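Local coordinates for peroxisomal membrane protein PEX15 (Saccharomyces cerevisiae, PDB 5VXV), which docks the Pex1/Pex6 AAA-ATPase, which extracts the receptor Pex5, on the peroxisomal membrane, this chain being part of the predicted cytoplasmic region of PEX15, at residues N10-R15 and V46-I51; K118-E123 and K160-K165; E3-C8 and P39-L44. One frame throughout, in Å; residues are numbered along the deposited sequence.

Contact 1. Residues N10-R15 and V46-I51; sequences NLFIKR and VSACDI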
# COMPACT_ATOMS: atom_id res chain seq x y z
N ASN A 10 -11.26 17.76 10.83
CA ASN A 10 -12.63 18.08 10.43
C ASN A 10 -12.78 18.01 8.91
O ASN A 10 -13.81 17.55 8.40
CB ASN A 10 -13.02 19.46 10.95
CG ASN A 10 -13.17 19.49 12.45
OD1 ASN A 10 -13.27 18.45 13.10
ND2 ASN A 10 -13.18 20.69 13.02
N LEU A 11 -11.77 18.47 8.17
CA LEU A 11 -11.81 18.35 6.72
C LEU A 11 -11.81 16.89 6.28
O LEU A 11 -12.51 16.52 5.33
CB LEU A 11 -10.63 19.10 6.11
CG LEU A 11 -10.71 20.63 6.21
CD1 LEU A 11 -9.36 21.27 5.93
CD2 LEU A 11 -11.76 21.17 5.25
N PHE A 12 -11.04 16.05 6.97
CA PHE A 12 -11.03 14.62 6.65
C PHE A 12 -12.40 14.00 6.88
O PHE A 12 -12.90 13.24 6.05
CB PHE A 12 -9.96 13.92 7.48
CG PHE A 12 -9.86 12.44 7.21
CD1 PHE A 12 -9.07 11.96 6.18
CD2 PHE A 12 -10.57 11.53 7.99
CE1 PHE A 12 -8.98 10.61 5.93
CE2 PHE A 12 -10.48 10.17 7.74
CZ PHE A 12 -9.68 9.71 6.71
N ILE A 13 -13.03 14.32 8.02
CA ILE A 13 -14.34 13.76 8.34
C ILE A 13 -15.35 14.09 7.25
O ILE A 13 -16.19 13.26 6.89
CB ILE A 13 -14.80 14.28 9.72
CG1 ILE A 13 -13.89 13.73 10.81
CG2 ILE A 13 -16.25 13.91 9.99
CD1 ILE A 13 -14.04 14.41 12.16
N LYS A 14 -15.27 15.30 6.69
CA LYS A 14 -16.16 15.72 5.62
C LYS A 14 -15.74 15.17 4.26
O LYS A 14 -16.40 15.47 3.26
CB LYS A 14 -16.22 17.25 5.55
CG LYS A 14 -16.77 17.90 6.81
CD LYS A 14 -16.68 19.42 6.76
CE LYS A 14 -17.89 20.03 6.07
N ARG A 15 -14.67 14.38 4.20
CA ARG A 15 -14.11 13.87 2.95
C ARG A 15 -13.75 15.01 2.00
O ARG A 15 -13.81 14.86 0.78
CB ARG A 15 -15.05 12.87 2.28
CG ARG A 15 -14.96 11.47 2.90
CD ARG A 15 -15.77 10.43 2.13
NE ARG A 15 -15.19 10.12 0.82
CZ ARG A 15 -14.34 9.13 0.57
NH1 ARG A 15 -13.88 8.94 -0.66
NH2 ARG A 15 -13.94 8.31 1.54
N VAL A 46 -1.47 9.48 6.04
CA VAL A 46 -1.53 8.25 5.26
C VAL A 46 -2.97 7.93 4.86
O VAL A 46 -3.25 7.53 3.72
CB VAL A 46 -0.89 7.08 6.04
CG1 VAL A 46 -1.06 5.77 5.29
CG2 VAL A 46 0.58 7.36 6.28
N SER A 47 -3.91 8.11 5.79
CA SER A 47 -5.31 7.81 5.48
C SER A 47 -5.85 8.74 4.41
O SER A 47 -6.59 8.31 3.52
CB SER A 47 -6.16 7.90 6.75
OG SER A 47 -5.89 6.82 7.62
N ALA A 48 -5.50 10.03 4.47
CA ALA A 48 -5.97 10.97 3.47
C ALA A 48 -5.36 10.66 2.10
O ALA A 48 -6.07 10.65 1.09
CB ALA A 48 -5.63 12.40 3.89
N CYS A 49 -4.06 10.40 2.06
CA CYS A 49 -3.41 10.08 0.79
C CYS A 49 -3.97 8.81 0.18
O CYS A 49 -4.04 8.69 -1.05
CB CYS A 49 -1.90 9.95 0.98
SG CYS A 49 -1.09 11.54 1.25
N ASP A 50 -4.39 7.84 1.01
CA ASP A 50 -4.93 6.60 0.47
C ASP A 50 -6.25 6.82 -0.25
O ASP A 50 -6.61 6.04 -1.13
CB ASP A 50 -5.10 5.57 1.59
CG ASP A 50 -5.35 4.16 1.07
OD1 ASP A 50 -4.62 3.72 0.16
OD2 ASP A 50 -6.29 3.50 1.56
N ILE A 51 -6.99 7.87 0.12
CA ILE A 51 -8.27 8.15 -0.53
C ILE A 51 -8.08 8.89 -1.85
O ILE A 51 -8.88 8.71 -2.78
CB ILE A 51 -9.19 8.94 0.42
CG1 ILE A 51 -9.55 8.09 1.64
CG2 ILE A 51 -10.46 9.38 -0.29
CD1 ILE A 51 -10.20 8.87 2.77

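Contact 2. Residues K118-E123 and K160-K165; sequences KTLELE and KLHHKK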
# COMPACT_ATOMS: atom_id res chain seq x y z
N LYS A 118 11.45 1.40 -10.28
CA LYS A 118 10.87 1.56 -8.96
C LYS A 118 9.93 0.42 -8.61
O LYS A 118 9.81 0.05 -7.43
CB LYS A 118 10.14 2.90 -8.86
CG LYS A 118 11.06 4.11 -8.87
CD LYS A 118 11.94 4.14 -7.63
N THR A 119 9.24 -0.16 -9.60
CA THR A 119 8.39 -1.31 -9.33
C THR A 119 9.20 -2.48 -8.80
O THR A 119 8.80 -3.15 -7.84
CB THR A 119 7.62 -1.71 -10.59
OG1 THR A 119 6.79 -0.62 -11.02
CG2 THR A 119 6.73 -2.92 -10.34
N LEU A 120 10.37 -2.73 -9.41
CA LEU A 120 11.24 -3.80 -8.92
C LEU A 120 11.71 -3.52 -7.50
O LEU A 120 11.79 -4.43 -6.67
CB LEU A 120 12.43 -3.98 -9.86
CG LEU A 120 12.28 -5.05 -10.94
CD1 LEU A 120 11.01 -4.84 -11.75
CD2 LEU A 120 13.50 -5.08 -11.86
N GLU A 121 12.05 -2.26 -7.21
CA GLU A 121 12.42 -1.89 -5.84
C GLU A 121 11.28 -2.16 -4.87
O GLU A 121 11.50 -2.69 -3.77
CB GLU A 121 12.83 -0.42 -5.77
CG GLU A 121 14.15 -0.10 -6.45
CD GLU A 121 14.55 1.35 -6.26
OE1 GLU A 121 14.09 1.98 -5.27
OE2 GLU A 121 15.33 1.87 -7.09
N LEU A 122 10.06 -1.80 -5.26
CA LEU A 122 8.91 -2.04 -4.39
C LEU A 122 8.67 -3.53 -4.18
O LEU A 122 8.33 -3.96 -3.08
CB LEU A 122 7.66 -1.38 -4.99
CG LEU A 122 6.37 -1.57 -4.20
CD1 LEU A 122 6.47 -0.93 -2.82
CD2 LEU A 122 5.20 -0.99 -4.97
N GLU A 123 8.83 -4.33 -5.24
CA GLU A 123 8.66 -5.77 -5.10
C GLU A 123 9.57 -6.32 -4.01
O GLU A 123 9.13 -7.10 -3.16
CB GLU A 123 8.95 -6.46 -6.44
CG GLU A 123 7.86 -6.26 -7.48
CD GLU A 123 8.25 -6.82 -8.84
OE1 GLU A 123 9.44 -7.14 -9.04
OE2 GLU A 123 7.36 -6.93 -9.71
N LYS A 160 -0.91 -4.64 -12.23
CA LYS A 160 -1.16 -3.29 -12.71
C LYS A 160 0.13 -2.57 -13.08
O LYS A 160 0.25 -2.04 -14.19
CB LYS A 160 -1.94 -2.49 -11.66
CG LYS A 160 -2.31 -1.09 -12.11
N LEU A 161 1.10 -2.51 -12.16
CA LEU A 161 2.30 -1.71 -12.43
C LEU A 161 3.10 -2.28 -13.60
O LEU A 161 3.79 -1.52 -14.30
CB LEU A 161 3.17 -1.61 -11.18
CG LEU A 161 2.68 -0.65 -10.08
CD1 LEU A 161 3.68 -0.62 -8.93
CD2 LEU A 161 2.45 0.76 -10.61
N HIS A 162 3.04 -3.59 -13.83
CA HIS A 162 3.72 -4.19 -14.97
C HIS A 162 2.83 -4.30 -16.20
O HIS A 162 3.32 -4.72 -17.26
CB HIS A 162 4.24 -5.59 -14.60
CG HIS A 162 5.42 -5.57 -13.68
ND1 HIS A 162 6.61 -4.94 -14.00
CD2 HIS A 162 5.61 -6.13 -12.46
CE1 HIS A 162 7.47 -5.10 -13.01
NE2 HIS A 162 6.89 -5.82 -12.07
N HIS A 163 1.56 -3.93 -16.11
CA HIS A 163 0.63 -4.04 -17.23
C HIS A 163 0.58 -5.48 -17.74
O HIS A 163 0.67 -5.74 -18.95
CB HIS A 163 1.01 -3.08 -18.35
CG HIS A 163 1.39 -1.71 -17.88
ND1 HIS A 163 0.45 -0.75 -17.56
CD2 HIS A 163 2.60 -1.14 -17.68
CE1 HIS A 163 1.07 0.36 -17.18
NE2 HIS A 163 2.38 0.15 -17.25
N LYS A 164 0.39 -6.42 -16.82
CA LYS A 164 0.46 -7.85 -17.09
C LYS A 164 -0.81 -8.55 -16.62
O LYS A 164 -1.34 -8.23 -15.56
CB LYS A 164 1.69 -8.46 -16.39
CG LYS A 164 1.91 -9.93 -16.65
CD LYS A 164 3.27 -10.37 -16.12
CE LYS A 164 3.53 -11.84 -16.39
N LYS A 165 -1.28 -9.51 -17.41
CA LYS A 165 -2.55 -10.16 -17.13
C LYS A 165 -2.45 -11.00 -15.85
O LYS A 165 -1.40 -11.57 -15.55
CB LYS A 165 -2.97 -11.05 -18.30
O HOH W 1 6.39 -0.63 -14.28

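Contact 3. Residues E3-C8 and P39-L44; sequences EVFQEC and PMILDL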
# COMPACT_ATOMS: atom_id res chain seq x y z
N GLU A 3 -5.64 23.40 17.61
CA GLU A 3 -6.77 23.83 16.80
C GLU A 3 -6.53 23.54 15.32
O GLU A 3 -7.44 23.10 14.62
CB GLU A 3 -7.03 25.32 17.02
CG GLU A 3 -8.05 25.91 16.06
N VAL A 4 -5.31 23.78 14.84
CA VAL A 4 -5.02 23.57 13.43
C VAL A 4 -5.13 22.10 13.07
O VAL A 4 -5.68 21.74 12.02
CB VAL A 4 -3.64 24.15 13.06
CG1 VAL A 4 -3.68 25.66 13.14
CG2 VAL A 4 -2.54 23.60 13.95
N PHE A 5 -4.61 21.21 13.92
CA PHE A 5 -4.76 19.78 13.65
C PHE A 5 -6.23 19.39 13.64
O PHE A 5 -6.66 18.59 12.79
CB PHE A 5 -3.98 18.96 14.67
CG PHE A 5 -3.99 17.47 14.39
CD1 PHE A 5 -3.79 16.99 13.11
CD2 PHE A 5 -4.17 16.56 15.42
CE1 PHE A 5 -3.79 15.64 12.85
CE2 PHE A 5 -4.17 15.20 15.17
CZ PHE A 5 -3.98 14.74 13.88
N GLN A 6 -7.02 19.94 14.56
CA GLN A 6 -8.45 19.66 14.56
C GLN A 6 -9.10 20.11 13.26
O GLN A 6 -9.99 19.43 12.74
CB GLN A 6 -9.12 20.34 15.76
CG GLN A 6 -10.58 19.96 15.93
CD GLN A 6 -10.76 18.49 16.26
OE1 GLN A 6 -10.26 18.01 17.27
NE2 GLN A 6 -11.48 17.78 15.40
N GLU A 7 -8.67 21.25 12.72
CA GLU A 7 -9.20 21.70 11.44
C GLU A 7 -8.92 20.69 10.33
O GLU A 7 -9.77 20.43 9.48
CB GLU A 7 -8.62 23.07 11.07
CG GLU A 7 -9.10 24.21 11.95
CD GLU A 7 -8.58 25.56 11.49
OE1 GLU A 7 -8.17 25.67 10.31
OE2 GLU A 7 -8.58 26.51 12.30
N CYS A 8 -7.71 20.11 10.33
CA CYS A 8 -7.39 19.08 9.35
C CYS A 8 -8.27 17.85 9.55
O CYS A 8 -8.76 17.26 8.57
CB CYS A 8 -5.91 18.70 9.46
SG CYS A 8 -4.75 20.04 9.08
N PRO A 39 2.23 10.63 16.27
CA PRO A 39 1.74 9.47 15.49
C PRO A 39 0.41 9.71 14.79
O PRO A 39 0.20 9.15 13.71
CB PRO A 39 1.64 8.37 16.56
CG PRO A 39 2.68 8.73 17.55
CD PRO A 39 2.69 10.23 17.61
N MSE A 40 -0.49 10.50 15.36
CA MSE A 40 -1.81 10.65 14.74
C MSE A 40 -1.78 11.61 13.56
O MSE A 40 -2.64 11.54 12.68
CB MSE A 40 -2.84 11.10 15.77
CG MSE A 40 -3.34 9.99 16.70
SE MSE A 40 -4.03 8.41 15.77
CE MSE A 40 -2.44 7.28 15.86
N ILE A 41 -0.79 12.51 13.52
CA ILE A 41 -0.60 13.33 12.33
C ILE A 41 -0.15 12.46 11.16
O ILE A 41 -0.65 12.60 10.03
CB ILE A 41 0.40 14.46 12.61
CG1 ILE A 41 -0.16 15.41 13.68
CG2 ILE A 41 0.71 15.24 11.32
CD1 ILE A 41 0.74 16.59 14.03
N LEU A 42 0.79 11.54 11.40
CA LEU A 42 1.18 10.59 10.37
C LEU A 42 -0.00 9.72 9.96
O LEU A 42 -0.23 9.48 8.77
CB LEU A 42 2.34 9.73 10.87
CG LEU A 42 2.78 8.56 9.99
CD1 LEU A 42 3.18 9.02 8.60
CD2 LEU A 42 3.93 7.82 10.65
N ASP A 43 -0.78 9.24 10.94
CA ASP A 43 -1.92 8.38 10.63
C ASP A 43 -2.93 9.10 9.74
O ASP A 43 -3.44 8.51 8.78
CB ASP A 43 -2.57 7.92 11.93
CG ASP A 43 -3.23 6.55 11.80
OD1 ASP A 43 -2.61 5.63 11.23
OD2 ASP A 43 -4.37 6.40 12.28
N LEU A 44 -3.22 10.37 10.04
CA LEU A 44 -4.14 11.13 9.20
C LEU A 44 -3.58 11.30 7.79
O LEU A 44 -4.29 11.11 6.80
CB LEU A 44 -4.43 12.49 9.82
CG LEU A 44 -5.23 13.46 8.94
CD1 LEU A 44 -6.59 12.88 8.58
CD2 LEU A 44 -5.39 14.81 9.62

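Contact 1. Residues N10-R15 and V46-I51
Phe12 and Arg15 meet Ser47, Ala48 and Ile51 in a small, mainly apolar surface contact between the C-terminal ends of helix 3-13 and helix 39-51, in the N-terminal part of the domain. No hydrogen bond joins the segments, and the backbones come closest where Phe12 CA lies 7.0 Å from Ala48 CA. The Phe12 ring spans this separation. Its CG stands anti to the backbone N (chi1 -179°), which carries the ring toward the second helix. There CE1 lies 3.8 Å from Ala48 N and reaches Ile51 CD1, while CZ touches Ser47 CB at 4.0 Å. Helix 3-13 ends in a Schellman motif at Arg15, whose positive phi turns the chain, and Arg15 N bonds Phe12 O at 2.8 Å. From this turn the Arg15 side chain, bent at chi3 (69°), brings NH1 to 3.5 Å from Ile51 CG2. Ile51 is thus met on two branches: CD1 by the ring and by Arg15 NH2, CG2 by the guanidinium. Helix 17-27 packs on the same site, Ile17 touching Phe12 and Leu21 touching Ala48. This is all-alpha packing, the domain's first and fourth helices side by side through an aromatic side chain, with helix 17-27 against both.

Contact 2. Residues K118-E123 and K160-K165
Thr119 and Leu161 mark the closest backbone approach, with CA atoms 6.8 Å apart, where an inner turn of helix 112-136 meets the C-terminal end of helix 143-161. The second helix stops in a Schellman motif: His163 takes a positive phi, and His163 N bonds Lys160 O. Just before that turn, His162 brings its ring against helix 112-136. Thr119 CG2, anti to the backbone N, lies over one ring face, 3.4 Å from His162 NE2, while Leu120 CD1 approaches the ring edge at CE1 (3.8 Å). At the same edge His162 NE2 donates to Glu123 OE2 (2.7 Å, 154°); the oxygen lies in the ring plane, the nitrogen above the carboxylate plane, and the planes are 55° apart. This His-carboxylate hydrogen bond ties the turn ending helix 143-161 to helix 112-136, the preceding helix of the all-alpha domain. Lys158 forms a salt bridge with the same OE2, and Glu116 accepts from His162 ND1; the two acids would probably favour a protonated imidazole, with Lys158 offsetting part of this. Beside Thr119, Leu161 CD1 packs 4.3 Å from Leu122 CD2. A water donates to Leu161 O (2.7 Å) and to Thr119 OG1 (3.3 Å), the hydroxyl that also bonds Gln115 O.

Contact 3. Residues E3-C8 and P39-L44
Phe5 projects from helix 3-8 into the side of helix 39-44, and three neighbours meet its ring in three different ways. Ile41 lies over one face: its CG1 stands 3.9 Å from the ring centroid and 18° off the normal, a CH-pi contact displaced toward the CE1 and CZ rim. At the ring edge the partner is a backbone atom, Met40 O, which lies near the ring plane 3.7 Å from Phe5 CZ. Leu44 arrives obliquely, its side chain running past that of Phe5 in the opposite direction until CD2 is 3.7 Å from Phe5 CE1. With Phe5 CG anti to the backbone N (chi1 -175°), the ring is directed across the interface; the matching torsion in Leu44 sends its branches back toward helix 3-8. Leu44 CD2 consequently serves two residues, touching Cys8 CB at 3.9 Å one turn beyond Phe5. Met40, a selenomethionine, contributes its CB near Phe5 CZ, but its selenium end leads away. The short helical axes run in nearly the same direction, crossing at 25°, and remain 11.6 Å apart at closest approach, a separation bridged by these side chains. Met24 of helix 17-27 packs on Cys8, Ile41 and Leu44, and this near-parallel helix pair belongs to the N-terminal part of the all-alpha domain. With an alanine in place of Phe5, Ile41 CG1 and Leu44 CD2 would probably lose their aromatic neighbour, leaving a gap between the two helices. No hydrogen bond crosses between the segments, and the Met40 carbonyl oxygen at the ring edge already accepts the helical bond from Leu44 N. The two helices are therefore held here by the fit of apolar surfaces and the CH-pi contact, not by directional polar bonds.

Overall arrangement
From the N terminus, helix 3-13 supplies the first segment of contact 3 and then that of contact 1. The chain passes through helices 17-27 and 32-37 before helix 39-51 returns in the same order, closing contact 3 at residues 39-44 and contact 1 at 46-51. The two loops therefore cross, and the contacts form one continuous seam: their centres are about 10 Å apart, and Phe12 CD1 touches Leu44 CD1 at 3.6 Å. Contact 2 follows in series, closing the loop from helix 112-136 to the end of helix 143-161. Its centre lies about 27 Å from that of contact 1, on the opposite side of the chain's centre, with helix 91-108 packing against segments of both.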